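GGDEF family protein (Vibrio cholerae, PDB 5GZS) binds arginine through its periplasmic portion and, as a diguanylate cyclase, probably makes the second messenger cyclic di-GMP. Local coordinates at residues E335-I340 with Q351-K356; K341-E346 with E365-A370; W274-D279 with Q296-L301. All blocks are in the same frame, centred on the assembly; numbering follows the deposited sequence.

Contact 1 (E335-I340 with Q351-K356); sequences ERIGVI and QMLPNK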
loop_
_atom_site.group_PDB
_atom_site.type_symbol
_atom_site.label_atom_id
_atom_site.label_comp_id
_atom_site.label_asym_id
_atom_site.label_seq_id
_atom_site.Cartn_x
_atom_site.Cartn_y
_atom_site.Cartn_z
ATOM N N GLU A 335 -28.281 -4.012 -5.354
ATOM C CA GLU A 335 -28.544 -2.674 -4.841
ATOM C C GLU A 335 -28.569 -1.652 -5.986
ATOM O O GLU A 335 -27.917 -1.834 -7.021
ATOM C CB GLU A 335 -27.494 -2.267 -3.802
ATOM C CG GLU A 335 -27.468 -3.126 -2.549
ATOM C CD GLU A 335 -28.612 -2.833 -1.587
ATOM O OE1 GLU A 335 -28.806 -3.628 -0.642
ATOM O OE2 GLU A 335 -29.307 -1.810 -1.757
ATOM N N ARG A 336 -29.319 -0.574 -5.789
ATOM C CA ARG A 336 -29.413 0.472 -6.791
ATOM C C ARG A 336 -28.233 1.421 -6.663
ATOM O O ARG A 336 -28.103 2.116 -5.655
ATOM C CB ARG A 336 -30.726 1.238 -6.645
ATOM C CG ARG A 336 -31.977 0.403 -6.873
ATOM C CD ARG A 336 -33.202 1.293 -7.024
ATOM N NE ARG A 336 -34.235 0.978 -6.049
ATOM C CZ ARG A 336 -34.462 1.658 -4.927
ATOM N NH1 ARG A 336 -33.732 2.723 -4.611
ATOM N NH2 ARG A 336 -35.438 1.262 -4.113
ATOM N N ILE A 337 -27.365 1.444 -7.665
ATOM C CA ILE A 337 -26.216 2.323 -7.604
ATOM C C ILE A 337 -26.377 3.469 -8.570
ATOM O O ILE A 337 -26.653 3.272 -9.757
ATOM C CB ILE A 337 -24.900 1.594 -7.901
ATOM C CG1 ILE A 337 -24.549 0.630 -6.754
ATOM C CG2 ILE A 337 -23.781 2.598 -8.066
ATOM C CD1 ILE A 337 -23.636 -0.474 -7.163
ATOM N N GLY A 338 -26.212 4.680 -8.063
ATOM C CA GLY A 338 -26.335 5.839 -8.914
ATOM C C GLY A 338 -24.997 6.378 -9.350
ATOM O O GLY A 338 -24.124 6.634 -8.512
ATOM N N VAL A 339 -24.838 6.555 -10.663
ATOM C CA VAL A 339 -23.684 7.259 -11.218
ATOM C C VAL A 339 -24.149 8.384 -12.133
ATOM O O VAL A 339 -25.333 8.470 -12.460
ATOM C CB VAL A 339 -22.749 6.326 -12.017
ATOM C CG1 VAL A 339 -21.353 6.947 -12.130
ATOM C CG2 VAL A 339 -22.640 4.973 -11.340
ATOM N N ILE A 340 -23.211 9.248 -12.522
ATOM C CA ILE A 340 -23.421 10.265 -13.539
ATOM C C ILE A 340 -23.084 9.719 -14.937
ATOM O O ILE A 340 -22.064 9.044 -15.121
ATOM C CB ILE A 340 -22.549 11.495 -13.256
ATOM C CG1 ILE A 340 -22.680 11.909 -11.788
ATOM C CG2 ILE A 340 -22.934 12.628 -14.174
ATOM C CD1 ILE A 340 -21.716 13.007 -11.382
ATOM N N GLN A 351 -16.823 -1.950 -15.609
ATOM C CA GLN A 351 -15.777 -2.972 -15.563
ATOM C C GLN A 351 -16.092 -3.816 -14.329
ATOM O O GLN A 351 -16.421 -4.998 -14.449
ATOM C CB GLN A 351 -14.357 -2.378 -15.497
ATOM C CG GLN A 351 -13.229 -3.198 -16.186
ATOM C CD GLN A 351 -12.928 -4.592 -15.581
ATOM O OE1 GLN A 351 -13.476 -4.959 -14.543
ATOM N NE2 GLN A 351 -12.045 -5.365 -16.245
HETATM N N MSE A 352 -16.036 -3.196 -13.154
HETATM C CA MSE A 352 -16.185 -3.908 -11.882
HETATM C C MSE A 352 -17.491 -4.711 -11.709
HETATM O O MSE A 352 -17.449 -5.835 -11.220
HETATM C CB MSE A 352 -16.027 -2.895 -10.757
HETATM C CG MSE A 352 -14.573 -2.507 -10.591
HETATM SE SE MSE A 352 -14.229 -1.431 -9.048
HETATM C CE MSE A 352 -13.954 -2.881 -7.772
ATOM N N LEU A 353 -18.640 -4.178 -12.140
ATOM C CA LEU A 353 -19.904 -4.936 -12.031
ATOM C C LEU A 353 -20.569 -5.132 -13.395
ATOM O O LEU A 353 -21.599 -4.511 -13.694
ATOM C CB LEU A 353 -20.868 -4.235 -11.075
ATOM C CG LEU A 353 -20.201 -3.626 -9.837
ATOM C CD1 LEU A 353 -21.146 -2.649 -9.158
ATOM C CD2 LEU A 353 -19.771 -4.694 -8.893
ATOM N N PRO A 354 -19.995 -6.025 -14.214
ATOM C CA PRO A 354 -20.340 -6.168 -15.631
ATOM C C PRO A 354 -21.818 -6.443 -15.873
ATOM O O PRO A 354 -22.429 -7.182 -15.103
ATOM C CB PRO A 354 -19.493 -7.367 -16.079
ATOM C CG PRO A 354 -18.412 -7.501 -15.047
ATOM C CD PRO A 354 -19.021 -7.041 -13.773
ATOM N N ASN A 355 -22.376 -5.833 -16.918
ATOM C CA ASN A 355 -23.744 -6.113 -17.374
ATOM C C ASN A 355 -24.829 -5.805 -16.341
ATOM O O ASN A 355 -25.977 -6.231 -16.472
ATOM C CB ASN A 355 -23.852 -7.575 -17.800
ATOM C CG ASN A 355 -24.952 -7.800 -18.783
ATOM O OD1 ASN A 355 -25.315 -6.888 -19.531
ATOM N ND2 ASN A 355 -25.521 -9.003 -18.777
ATOM N N LYS A 356 -24.441 -5.078 -15.300
ATOM C CA LYS A 356 -25.334 -4.696 -14.216
ATOM C C LYS A 356 -25.982 -3.351 -14.542
ATOM O O LYS A 356 -25.347 -2.479 -15.149
ATOM C CB LYS A 356 -24.555 -4.618 -12.897
ATOM C CG LYS A 356 -25.309 -4.026 -11.716
ATOM C CD LYS A 356 -24.348 -3.619 -10.598
ATOM C CE LYS A 356 -25.091 -3.090 -9.387
ATOM N NZ LYS A 356 -26.479 -3.638 -9.331
#
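I337 and L353 meet through their outermost methyls, CD1 of I337 lying 3.9 Å from CD1 of L353, with the two side chains crossing at about a right angle. The same isoleucine methyl is 3.7 Å from CE of K356, so a single methyl touches both a leucine branch and the aliphatic part of a lysine. With its CG1 beside the backbone N (chi1 -70°), I337 sends CD1 out to both. This apolar spot is the closely packed part of the contact. The other side is looser and polar: K356, partly exposed, bends at its last torsion so that NZ donates to the backbone O of E335 at 3.3 Å, in the carbonyl plane. NZ also makes weak bonds to the carbonyls of L332 and V333, just before the strand, while the carboxylate of E335 leads away to Y321. A type II turn from L353 to K356 delivers both partners of I337 on leaving helix 344-352, and L353 also packs on P165 of the second subunit. Within the beta-alpha-beta unit of strand 337-340, helix 344-352 and strand 359-361, I337 rests on L349 of the helix and on V380 of neighbouring strand 378-382.

Contact 2 (K341-E346 with E365-A370); sequences KDDFFE and EEKVQA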
loop_
_atom_site.group_PDB
_atom_site.type_symbol
_atom_site.label_atom_id
_atom_site.label_comp_id
_atom_site.label_asym_id
_atom_site.label_seq_id
_atom_site.Cartn_x
_atom_site.Cartn_y
_atom_site.Cartn_z
ATOM N N LYS A 341 -23.936 10.006 -15.919
ATOM C CA LYS A 341 -23.716 9.510 -17.280
ATOM C C LYS A 341 -22.385 10.014 -17.873
ATOM O O LYS A 341 -22.017 11.181 -17.710
ATOM C CB LYS A 341 -24.888 9.902 -18.188
ATOM C CG LYS A 341 -24.944 9.119 -19.496
ATOM C CD LYS A 341 -25.778 9.809 -20.570
ATOM C CE LYS A 341 -24.981 10.920 -21.223
ATOM N NZ LYS A 341 -25.130 10.990 -22.713
ATOM N N ASP A 342 -21.665 9.109 -18.537
ATOM C CA ASP A 342 -20.328 9.364 -19.096
ATOM C C ASP A 342 -19.258 9.691 -18.057
ATOM O O ASP A 342 -18.106 9.939 -18.417
ATOM C CB ASP A 342 -20.361 10.490 -20.140
ATOM C CG ASP A 342 -21.412 10.265 -21.224
ATOM O OD1 ASP A 342 -21.520 9.134 -21.735
ATOM O OD2 ASP A 342 -22.090 11.236 -21.613
ATOM N N ASP A 343 -19.620 9.684 -16.778
ATOM C CA ASP A 343 -18.640 9.971 -15.734
ATOM C C ASP A 343 -17.671 8.790 -15.638
ATOM O O ASP A 343 -18.008 7.669 -16.025
ATOM C CB ASP A 343 -19.326 10.236 -14.384
ATOM C CG ASP A 343 -18.336 10.317 -13.217
ATOM O OD1 ASP A 343 -17.308 11.015 -13.367
ATOM O OD2 ASP A 343 -18.583 9.677 -12.159
ATOM N N PHE A 344 -16.470 9.046 -15.138
ATOM C CA PHE A 344 -15.518 7.991 -14.879
ATOM C C PHE A 344 -16.051 6.862 -13.977
ATOM O O PHE A 344 -15.687 5.697 -14.174
ATOM C CB PHE A 344 -14.258 8.564 -14.243
ATOM C CG PHE A 344 -13.444 7.536 -13.503
ATOM C CD1 PHE A 344 -12.777 6.526 -14.199
ATOM C CD2 PHE A 344 -13.339 7.578 -12.123
ATOM C CE1 PHE A 344 -12.023 5.568 -13.529
ATOM C CE2 PHE A 344 -12.581 6.632 -11.440
ATOM C CZ PHE A 344 -11.923 5.619 -12.142
ATOM N N PHE A 345 -16.892 7.176 -12.990
ATOM C CA PHE A 345 -17.334 6.114 -12.068
ATOM C C PHE A 345 -18.272 5.176 -12.814
ATOM O O PHE A 345 -18.351 3.995 -12.495
ATOM C CB PHE A 345 -18.002 6.682 -10.798
ATOM C CG PHE A 345 -17.041 7.388 -9.865
ATOM C CD1 PHE A 345 -15.737 6.933 -9.709
ATOM C CD2 PHE A 345 -17.433 8.520 -9.166
ATOM C CE1 PHE A 345 -14.855 7.586 -8.861
ATOM C CE2 PHE A 345 -16.541 9.185 -8.315
ATOM C CZ PHE A 345 -15.257 8.717 -8.161
ATOM N N GLU A 346 -18.963 5.680 -13.833
ATOM C CA GLU A 346 -19.873 4.809 -14.571
ATOM C C GLU A 346 -19.055 3.757 -15.296
ATOM O O GLU A 346 -19.372 2.564 -15.281
ATOM C CB GLU A 346 -20.732 5.600 -15.542
ATOM C CG GLU A 346 -21.727 4.761 -16.342
ATOM C CD GLU A 346 -22.519 5.615 -17.327
ATOM O OE1 GLU A 346 -21.985 6.670 -17.757
ATOM O OE2 GLU A 346 -23.678 5.262 -17.636
ATOM N N GLU A 365 -25.171 16.826 -8.154
ATOM C CA GLU A 365 -26.393 17.379 -7.554
ATOM C C GLU A 365 -27.621 16.482 -7.656
ATOM O O GLU A 365 -28.323 16.210 -6.667
ATOM C CB GLU A 365 -26.715 18.713 -8.222
ATOM C CG GLU A 365 -26.402 19.952 -7.379
ATOM C CD GLU A 365 -27.519 20.260 -6.391
ATOM O OE1 GLU A 365 -28.697 20.292 -6.807
ATOM O OE2 GLU A 365 -27.231 20.470 -5.193
ATOM N N GLU A 366 -27.883 16.046 -8.879
ATOM C CA GLU A 366 -29.014 15.173 -9.187
ATOM C C GLU A 366 -28.764 13.766 -8.640
ATOM O O GLU A 366 -29.684 13.114 -8.133
ATOM C CB GLU A 366 -29.229 15.158 -10.700
ATOM C CG GLU A 366 -30.505 14.544 -11.214
ATOM C CD GLU A 366 -30.444 14.418 -12.721
ATOM O OE1 GLU A 366 -29.429 14.862 -13.299
ATOM O OE2 GLU A 366 -31.388 13.885 -13.329
ATOM N N LYS A 367 -27.506 13.321 -8.744
ATOM C CA LYS A 367 -27.067 12.033 -8.210
ATOM C C LYS A 367 -27.340 11.992 -6.710
ATOM O O LYS A 367 -28.036 11.106 -6.215
ATOM C CB LYS A 367 -25.574 11.799 -8.506
ATOM C CG LYS A 367 -24.987 10.504 -7.913
ATOM C CD LYS A 367 -23.684 10.054 -8.602
ATOM C CE LYS A 367 -22.542 11.030 -8.369
ATOM N NZ LYS A 367 -21.297 10.661 -9.125
ATOM N N VAL A 368 -26.812 12.975 -5.992
ATOM C CA VAL A 368 -27.081 13.086 -4.569
ATOM C C VAL A 368 -28.579 13.117 -4.240
ATOM O O VAL A 368 -29.059 12.320 -3.420
ATOM C CB VAL A 368 -26.447 14.341 -3.979
ATOM C CG1 VAL A 368 -26.883 14.489 -2.524
ATOM C CG2 VAL A 368 -24.918 14.304 -4.124
ATOM N N GLN A 369 -29.325 14.019 -4.871
ATOM C CA GLN A 369 -30.744 14.156 -4.524
ATOM C C GLN A 369 -31.505 12.838 -4.733
ATOM O O GLN A 369 -32.492 12.541 -4.038
ATOM C CB GLN A 369 -31.397 15.288 -5.327
ATOM C CG GLN A 369 -31.243 16.672 -4.682
ATOM C CD GLN A 369 -32.103 16.847 -3.437
ATOM O OE1 GLN A 369 -33.194 16.265 -3.317
ATOM N NE2 GLN A 369 -31.608 17.640 -2.493
ATOM N N ALA A 370 -31.025 12.041 -5.680
ATOM C CA ALA A 370 -31.586 10.724 -5.924
ATOM C C ALA A 370 -31.391 9.814 -4.715
ATOM O O ALA A 370 -32.290 9.059 -4.350
ATOM C CB ALA A 370 -30.959 10.118 -7.148
#
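D343 and K367 both start with CG anti to the backbone N (chi1 171° and 177°), and a bend at chi3 of the lysine (66°) then turns its ammonium group toward the aspartate. The side chains are roughly perpendicular, and NZ of K367 stops 4.2 Å from OD2 of D343. This is a pairing of opposite charges at a distance beyond a salt bridge. NZ also stands at the edge of the F345 ring, near its plane and 4.4 Å from CD2, so the lysine does not lie over the ring. A weak bond from NZ to the backbone O of V380 gives the buried amine a nearer polar partner.

D343 is the N-cap of helix 344-352: its OD2 accepts from the N of F345 at 3.1 Å, with the N-H arriving from above the carboxylate plane. The oxygen nearest the lysine is therefore the one already engaged in the cap, and the helix start and the ammonium would both be expected to stabilise its negative charge. The helix follows strand 337-340 in a lobe whose mixed sheet is of the kind found in periplasmic solute-binding proteins, while helix 364-372, which carries K367, connects strand 359-361 to strand 378-382. F345 packs on V380 and N382, whereas K367 packs on I379 and L381, the alternate residues of that strand. E346, in the first turn of the helix, reaches back to bond the N of D342 through OE1 and OG of S360 through OE2, and NZ of K341 forms a salt bridge with OD2 of D342.

Contact 3 (W274-D279 with Q296-L301); sequences WESMFD and QQRKNL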
loop_
_atom_site.group_PDB
_atom_site.type_symbol
_atom_site.label_atom_id
_atom_site.label_comp_id
_atom_site.label_asym_id
_atom_site.label_seq_id
_atom_site.Cartn_x
_atom_site.Cartn_y
_atom_site.Cartn_z
ATOM N N TRP A 274 -22.503 21.259 -18.453
ATOM C CA TRP A 274 -22.955 20.859 -19.766
ATOM C C TRP A 274 -22.064 21.443 -20.843
ATOM O O TRP A 274 -22.229 21.181 -22.014
ATOM C CB TRP A 274 -24.466 21.137 -19.969
ATOM C CG TRP A 274 -24.940 22.546 -19.986
ATOM C CD1 TRP A 274 -24.844 23.418 -21.003
ATOM C CD2 TRP A 274 -25.661 23.215 -18.956
ATOM N NE1 TRP A 274 -25.426 24.605 -20.674
ATOM C CE2 TRP A 274 -25.943 24.502 -19.416
ATOM C CE3 TRP A 274 -26.083 22.852 -17.678
ATOM C CZ2 TRP A 274 -26.618 25.426 -18.651
ATOM C CZ3 TRP A 274 -26.744 23.754 -16.928
ATOM C CH2 TRP A 274 -27.017 25.033 -17.411
ATOM N N GLU A 275 -21.070 22.198 -20.410
ATOM C CA GLU A 275 -20.128 22.809 -21.312
ATOM C C GLU A 275 -18.697 22.322 -21.062
ATOM O O GLU A 275 -17.839 23.047 -20.598
ATOM C CB GLU A 275 -20.248 24.312 -21.191
ATOM C CG GLU A 275 -21.663 24.786 -21.373
ATOM C CD GLU A 275 -21.754 26.242 -21.757
ATOM O OE1 GLU A 275 -21.258 27.095 -21.004
ATOM O OE2 GLU A 275 -22.345 26.532 -22.812
ATOM N N SER A 276 -18.440 21.088 -21.432
ATOM C CA SER A 276 -17.209 20.405 -21.034
ATOM C C SER A 276 -15.920 21.088 -21.472
ATOM O O SER A 276 -15.801 21.665 -22.559
ATOM C CB SER A 276 -17.211 18.973 -21.523
ATOM O OG SER A 276 -16.361 18.226 -20.682
HETATM N N MSE A 277 -14.970 21.066 -20.548
HETATM C CA MSE A 277 -13.675 21.692 -20.763
HETATM C C MSE A 277 -12.815 20.776 -21.587
HETATM O O MSE A 277 -11.865 21.213 -22.254
HETATM C CB MSE A 277 -13.000 22.016 -19.439
HETATM C CG MSE A 277 -13.664 23.143 -18.685
HETATM SE SE MSE A 277 -13.159 23.233 -16.799
HETATM C CE MSE A 277 -13.871 25.039 -16.468
ATOM N N PHE A 278 -13.193 19.541 -21.554
ATOM C CA PHE A 278 -12.525 18.548 -22.351
ATOM C C PHE A 278 -12.795 18.831 -23.820
ATOM O O PHE A 278 -11.931 18.644 -24.671
ATOM C CB PHE A 278 -12.987 17.151 -21.946
ATOM C CG PHE A 278 -12.061 16.070 -22.389
ATOM C CD1 PHE A 278 -10.715 16.134 -22.090
ATOM C CD2 PHE A 278 -12.527 15.003 -23.123
ATOM C CE1 PHE A 278 -9.845 15.139 -22.514
ATOM C CE2 PHE A 278 -11.667 14.010 -23.551
ATOM C CZ PHE A 278 -10.325 14.084 -23.250
ATOM N N ASP A 279 -13.994 19.303 -24.113
ATOM C CA ASP A 279 -14.292 19.773 -25.456
ATOM C C ASP A 279 -13.328 20.901 -25.809
ATOM O O ASP A 279 -12.822 20.951 -26.918
ATOM C CB ASP A 279 -15.753 20.238 -25.570
ATOM C CG ASP A 279 -16.754 19.128 -25.232
ATOM O OD1 ASP A 279 -16.333 18.097 -24.670
ATOM O OD2 ASP A 279 -17.958 19.293 -25.525
ATOM N N GLN A 296 -10.559 5.149 -19.564
ATOM C CA GLN A 296 -10.220 4.531 -20.837
ATOM C C GLN A 296 -10.824 5.386 -21.936
ATOM O O GLN A 296 -10.180 5.656 -22.954
ATOM C CB GLN A 296 -10.743 3.100 -20.914
ATOM C CG GLN A 296 -10.101 2.159 -19.925
ATOM C CD GLN A 296 -8.613 2.053 -20.128
ATOM O OE1 GLN A 296 -8.132 2.055 -21.264
ATOM N NE2 GLN A 296 -7.868 1.958 -19.029
ATOM N N GLN A 297 -12.067 5.812 -21.704
ATOM C CA GLN A 297 -12.796 6.673 -22.626
ATOM C C GLN A 297 -11.936 7.843 -23.062
ATOM O O GLN A 297 -11.904 8.183 -24.244
ATOM C CB GLN A 297 -14.099 7.194 -21.996
ATOM C CG GLN A 297 -14.795 8.284 -22.836
ATOM C CD GLN A 297 -16.042 8.882 -22.173
ATOM O OE1 GLN A 297 -16.643 8.288 -21.264
ATOM N NE2 GLN A 297 -16.419 10.080 -22.614
ATOM N N ARG A 298 -11.219 8.433 -22.108
ATOM C CA ARG A 298 -10.486 9.668 -22.361
ATOM C C ARG A 298 -9.023 9.436 -22.733
ATOM O O ARG A 298 -8.369 10.337 -23.254
ATOM C CB ARG A 298 -10.583 10.582 -21.139
ATOM C CG ARG A 298 -11.937 11.243 -21.015
ATOM C CD ARG A 298 -12.267 11.638 -19.585
ATOM N NE ARG A 298 -12.922 12.948 -19.529
ATOM C CZ ARG A 298 -14.220 13.149 -19.747
ATOM N NH1 ARG A 298 -15.014 12.121 -20.043
ATOM N NH2 ARG A 298 -14.723 14.381 -19.679
ATOM N N LYS A 299 -8.539 8.213 -22.513
ATOM C CA LYS A 299 -7.103 7.901 -22.573
ATOM C C LYS A 299 -6.418 8.284 -23.890
ATOM O O LYS A 299 -5.211 8.551 -23.920
ATOM C CB LYS A 299 -6.880 6.407 -22.304
ATOM C CG LYS A 299 -5.567 6.093 -21.571
ATOM C CD LYS A 299 -5.798 5.069 -20.445
ATOM C CE LYS A 299 -4.500 4.559 -19.811
ATOM N NZ LYS A 299 -4.682 3.254 -19.082
ATOM N N ASN A 300 -7.196 8.334 -24.961
ATOM C CA ASN A 300 -6.661 8.555 -26.292
ATOM C C ASN A 300 -6.971 9.932 -26.862
ATOM O O ASN A 300 -6.528 10.259 -27.965
ATOM C CB ASN A 300 -7.218 7.498 -27.242
ATOM C CG ASN A 300 -8.731 7.356 -27.128
ATOM O OD1 ASN A 300 -9.303 7.500 -26.039
ATOM N ND2 ASN A 300 -9.389 7.109 -28.261
ATOM N N LEU A 301 -7.753 10.735 -26.141
ATOM C CA LEU A 301 -8.184 12.034 -26.674
ATOM C C LEU A 301 -7.298 13.175 -26.200
ATOM O O LEU A 301 -7.462 14.318 -26.614
ATOM C CB LEU A 301 -9.633 12.297 -26.292
ATOM C CG LEU A 301 -10.536 11.115 -26.664
ATOM C CD1 LEU A 301 -11.583 10.901 -25.595
ATOM C CD2 LEU A 301 -11.202 11.370 -28.023
#
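F278 and R298 lie flat against each other, the planes of the phenyl ring and the guanidinium being only 23° apart. The two side chains are antiparallel, which sets the head of the arginine near the base of the phenylalanine and the arginine stem near the far end of the ring. NE of R298 sits over one face of the ring, 4.1 Å above its plane and displaced toward the rim. NH2 of R298 continues back as far as CB of F278, at 4.0 Å, while CG of R298 is 3.8 Å from CE2 of F278. Seen from the arginine, CD2 of F278 covers one face of the guanidinium, again off centre. A bend at chi3 (140°) shapes the arginine chain for this course, and CG of F278, anti to its own backbone N (chi1 -162°), points the ring across to the other segment.

L301 comes to the ring differently, its side chain set nearly square to that of F278. Its CD1 lies in the ring plane at the edge, 3.7 Å from CE2 of F278, whereas CB approaches CZ of F278 obliquely at 3.6 Å. At the guanidinium edge, near its plane, OG of S276 is 4.3 Å from NH2 of R298, too long for a bond. L289 and I292 of strand 288-292, together with A302, also pack on F278.

The contact thus joins the start of helix 277-282 to the loop between strands 288-292 and 303-304 in the second module of the solute-binding family 3 type. Judging by the similar sequence after the preceding strand, R298 is probably the counterpart of R64, which lines the arginine pocket of the first module.

Contacts 1 and 2 belong to one lobe and interlock along the chain, their segments alternating and both using helix 344-352; their centres are about 11 Å apart. They touch directly, CG1 of V339 packing on the backbone N of E346 and the G338 carbonyl on CD of K367. Contact 3 lies in the other sheet-based part of the same module, its centre about 16 Å from that of contact 2 and about 21 Å from that of contact 1. It reaches contact 2 where the O of D342 lies 3.6 Å from OE1 of Q297, a packing contact and not a bond, but stays about 7 Å from contact 1 at the nearest atoms. The bound arginine occupies the first module, in a pocket that includes R64 and E77.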